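Local coordinates for Orf c02003 protein (Sulfolobus solfataricus P2, PDB 2Q00) that is of unknown function but belongs to the archaeal PaREP1/PaREP8 family and folds as a single-chain bundle of helices, at residues E78-L89 and L107-F117. Numbering follows the deposited sequence.
Sequences EIPILWKSAWTL and LKEDVRKLVIF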
# COMPACT_ATOMS: atom_id res chain seq x y z
N GLU A 78 -4.47 -4.94 12.09
CA GLU A 78 -4.89 -3.86 11.20
C GLU A 78 -4.53 -3.91 9.72
O GLU A 78 -5.26 -3.35 8.90
CB GLU A 78 -4.36 -2.52 11.70
CG GLU A 78 -4.71 -2.14 13.11
CD GLU A 78 -4.39 -0.69 13.38
OE1 GLU A 78 -5.00 0.19 12.73
OE2 GLU A 78 -3.51 -0.41 14.23
N ILE A 79 -3.45 -4.57 9.33
CA ILE A 79 -3.09 -4.50 7.91
C ILE A 79 -4.13 -4.96 6.91
O ILE A 79 -4.23 -4.39 5.82
CB ILE A 79 -1.70 -5.14 7.60
CG1 ILE A 79 -1.83 -6.63 7.34
CG2 ILE A 79 -0.72 -4.88 8.76
CD1 ILE A 79 -2.01 -7.43 8.60
N PRO A 80 -4.92 -5.99 7.24
CA PRO A 80 -5.90 -6.37 6.21
C PRO A 80 -6.87 -5.22 5.91
O PRO A 80 -7.29 -5.03 4.77
CB PRO A 80 -6.60 -7.59 6.81
CG PRO A 80 -6.47 -7.36 8.30
CD PRO A 80 -5.06 -6.83 8.44
N ILE A 81 -7.21 -4.43 6.92
CA ILE A 81 -8.11 -3.31 6.67
C ILE A 81 -7.41 -2.07 6.13
O ILE A 81 -8.03 -1.26 5.44
CB ILE A 81 -8.94 -2.98 7.93
CG1 ILE A 81 -8.11 -3.18 9.18
CG2 ILE A 81 -10.15 -3.90 7.99
CD1 ILE A 81 -8.85 -2.86 10.47
N LEU A 82 -6.11 -1.92 6.40
CA LEU A 82 -5.37 -0.79 5.85
C LEU A 82 -5.27 -1.08 4.36
O LEU A 82 -5.37 -0.18 3.51
CB LEU A 82 -3.97 -0.70 6.46
CG LEU A 82 -3.81 0.04 7.79
CD1 LEU A 82 -5.00 -0.23 8.68
CD2 LEU A 82 -2.52 -0.39 8.48
N TRP A 83 -5.08 -2.35 4.03
CA TRP A 83 -5.00 -2.75 2.64
C TRP A 83 -6.26 -2.38 1.85
O TRP A 83 -6.17 -1.94 0.69
CB TRP A 83 -4.73 -4.25 2.52
CG TRP A 83 -4.74 -4.68 1.09
CD1 TRP A 83 -5.68 -5.45 0.47
CD2 TRP A 83 -3.81 -4.28 0.07
NE1 TRP A 83 -5.40 -5.54 -0.88
CE2 TRP A 83 -4.26 -4.83 -1.15
CE3 TRP A 83 -2.64 -3.50 0.07
CZ2 TRP A 83 -3.58 -4.63 -2.36
CZ3 TRP A 83 -1.97 -3.29 -1.13
CH2 TRP A 83 -2.44 -3.86 -2.33
N LYS A 84 -7.44 -2.56 2.45
CA LYS A 84 -8.69 -2.23 1.75
C LYS A 84 -8.66 -0.78 1.27
O LYS A 84 -9.00 -0.50 0.12
CB LYS A 84 -9.90 -2.46 2.67
CG LYS A 84 -10.14 -3.92 3.03
CD LYS A 84 -11.44 -4.11 3.82
CE LYS A 84 -11.67 -5.56 4.24
NZ LYS A 84 -10.65 -6.07 5.21
N SER A 85 -8.26 0.13 2.16
CA SER A 85 -8.15 1.55 1.83
C SER A 85 -7.26 1.75 0.60
O SER A 85 -7.56 2.57 -0.29
CB SER A 85 -7.54 2.32 2.99
OG SER A 85 -8.30 2.16 4.16
N ALA A 86 -6.16 1.01 0.57
CA ALA A 86 -5.24 1.10 -0.55
C ALA A 86 -6.01 0.69 -1.82
O ALA A 86 -5.93 1.36 -2.85
CB ALA A 86 -4.02 0.16 -0.32
N TRP A 87 -6.76 -0.41 -1.72
CA TRP A 87 -7.53 -0.91 -2.85
C TRP A 87 -8.53 0.14 -3.31
O TRP A 87 -8.66 0.39 -4.51
CB TRP A 87 -8.25 -2.21 -2.45
CG TRP A 87 -8.96 -2.91 -3.58
CD1 TRP A 87 -10.32 -3.09 -3.72
CD2 TRP A 87 -8.37 -3.47 -4.77
NE1 TRP A 87 -10.60 -3.72 -4.91
CE2 TRP A 87 -9.43 -3.96 -5.58
CE3 TRP A 87 -7.06 -3.60 -5.22
CZ2 TRP A 87 -9.20 -4.57 -6.82
CZ3 TRP A 87 -6.83 -4.20 -6.45
CH2 TRP A 87 -7.90 -4.68 -7.24
N THR A 88 -9.21 0.78 -2.35
CA THR A 88 -10.20 1.82 -2.67
C THR A 88 -9.55 2.95 -3.43
O THR A 88 -10.11 3.48 -4.40
CB THR A 88 -10.82 2.44 -1.41
OG1 THR A 88 -11.42 1.43 -0.61
CG2 THR A 88 -11.86 3.48 -1.82
N LEU A 89 -8.37 3.35 -2.97
CA LEU A 89 -7.64 4.40 -3.64
C LEU A 89 -7.37 3.95 -5.07
O LEU A 89 -7.53 4.73 -6.01
CB LEU A 89 -6.31 4.67 -2.91
CG LEU A 89 -6.40 5.56 -1.67
CD1 LEU A 89 -5.11 5.58 -0.89
CD2 LEU A 89 -6.76 6.96 -2.14
N LEU A 107 -8.07 8.10 3.24
CA LEU A 107 -7.61 6.77 2.87
C LEU A 107 -6.08 6.71 2.87
O LEU A 107 -5.49 5.79 3.44
CB LEU A 107 -8.14 6.38 1.47
CG LEU A 107 -9.66 6.23 1.28
CD1 LEU A 107 -10.00 6.25 -0.21
CD2 LEU A 107 -10.17 4.94 1.91
N LYS A 108 -5.43 7.70 2.25
CA LYS A 108 -3.96 7.73 2.18
C LYS A 108 -3.36 7.60 3.58
O LYS A 108 -2.27 7.05 3.75
CB LYS A 108 -3.48 9.05 1.53
CG LYS A 108 -2.58 9.91 2.43
CD LYS A 108 -3.03 11.35 2.40
CE LYS A 108 -1.96 12.32 2.92
NZ LYS A 108 -1.57 12.09 4.34
N GLU A 109 -4.08 8.09 4.59
CA GLU A 109 -3.58 8.00 5.96
C GLU A 109 -3.45 6.54 6.40
O GLU A 109 -2.57 6.20 7.20
CB GLU A 109 -4.51 8.76 6.91
CG GLU A 109 -3.88 9.10 8.26
CD GLU A 109 -2.52 9.81 8.15
OE1 GLU A 109 -2.37 10.79 7.37
OE2 GLU A 109 -1.60 9.38 8.87
N ASP A 110 -4.31 5.67 5.89
CA ASP A 110 -4.23 4.25 6.23
C ASP A 110 -3.00 3.62 5.53
O ASP A 110 -2.41 2.64 6.02
CB ASP A 110 -5.51 3.51 5.80
CG ASP A 110 -6.73 3.85 6.67
OD1 ASP A 110 -6.58 4.12 7.89
OD2 ASP A 110 -7.86 3.83 6.13
N VAL A 111 -2.65 4.19 4.38
CA VAL A 111 -1.47 3.73 3.64
C VAL A 111 -0.22 4.08 4.45
O VAL A 111 0.68 3.25 4.61
CB VAL A 111 -1.36 4.41 2.26
CG1 VAL A 111 -0.08 3.97 1.58
CG2 VAL A 111 -2.57 4.05 1.41
N ARG A 112 -0.17 5.30 4.98
CA ARG A 112 0.97 5.75 5.77
C ARG A 112 1.26 4.76 6.90
O ARG A 112 2.41 4.35 7.11
CB ARG A 112 0.71 7.12 6.38
CG ARG A 112 1.98 7.86 6.84
CD ARG A 112 1.72 8.80 8.03
NE ARG A 112 2.60 9.98 8.02
CZ ARG A 112 3.94 9.95 8.03
NH1 ARG A 112 4.60 8.80 8.04
NH2 ARG A 112 4.61 11.09 8.01
N LYS A 113 0.22 4.39 7.62
CA LYS A 113 0.34 3.46 8.74
C LYS A 113 0.86 2.12 8.26
O LYS A 113 1.61 1.43 8.94
CB LYS A 113 -1.03 3.30 9.41
CG LYS A 113 -1.00 2.74 10.83
CD LYS A 113 -2.34 2.96 11.55
CE LYS A 113 -2.34 2.43 12.98
NZ LYS A 113 -3.69 2.57 13.60
N LEU A 114 0.44 1.74 7.07
CA LEU A 114 0.85 0.48 6.50
C LEU A 114 2.33 0.57 6.14
O LEU A 114 3.11 -0.33 6.43
CB LEU A 114 0.01 0.19 5.26
CG LEU A 114 0.29 -1.10 4.51
CD1 LEU A 114 0.30 -2.28 5.47
CD2 LEU A 114 -0.78 -1.26 3.44
N VAL A 115 2.69 1.67 5.50
CA VAL A 115 4.07 1.87 5.08
C VAL A 115 5.02 1.77 6.25
O VAL A 115 6.01 1.03 6.19
CB VAL A 115 4.23 3.23 4.38
CG1 VAL A 115 5.69 3.50 4.08
CG2 VAL A 115 3.43 3.24 3.08
N ILE A 116 4.72 2.49 7.33
CA ILE A 116 5.58 2.48 8.50
C ILE A 116 5.64 1.11 9.17
O ILE A 116 6.68 0.72 9.68
CB ILE A 116 5.15 3.53 9.53
CG1 ILE A 116 3.76 3.19 10.07
CG2 ILE A 116 5.16 4.92 8.88
CD1 ILE A 116 3.32 4.06 11.24
N PHE A 117 4.54 0.38 9.16
CA PHE A 117 4.56 -0.95 9.76
C PHE A 117 5.64 -1.75 9.04
O PHE A 117 6.44 -2.43 9.68
CB PHE A 117 3.21 -1.65 9.61
CG PHE A 117 2.19 -1.25 10.65
CD1 PHE A 117 2.55 -1.11 11.99
CD2 PHE A 117 0.85 -1.05 10.29
CE1 PHE A 117 1.59 -0.78 12.96
CE2 PHE A 117 -0.11 -0.73 11.25
CZ PHE A 117 0.26 -0.59 12.58
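A knob-into-hole contact centres the packing of the last two long helices of this all-helical fold, 79-95 and 101-122: Leu82 fits among Asp110, Lys113, Leu114 and Phe117. The N-to-C directions of the two segments differ by 133°, nearer antiparallel than parallel, with their axes 8.1 Å apart at closest. Leu82 CD2 meets the edge of the Phe117 ring in its plane, 3.7 Å from CE2. One turn on, Ser85 OG donates to Asp110 OD2 (2.6 Å), approaching on the anti side and 28° out of the carboxylate plane. Leu89 and Leu107 lie alongside, pointing opposite ways, Leu89 CG 3.7 Å from Leu107 CB, while Leu89 CD1 reaches Val111 CG2. At the other end the extended Lys113 chain, its CG anti to the backbone N (chi1 -161°), runs roughly perpendicular to the Glu78 side chain; NZ bonds OE1 on its syn lone pair (2.9 Å) and OE2 weakly (3.1 Å). With an alanine at Glu78, the Lys113 ammonium is likely to lose its carboxylate mate. Trp83 and Ala86 pack against helix 23-45, and Trp83 also meets Phe66 of helix 62-71 edge-to-face; on the partner helix, Lys108 touches helix 6-19.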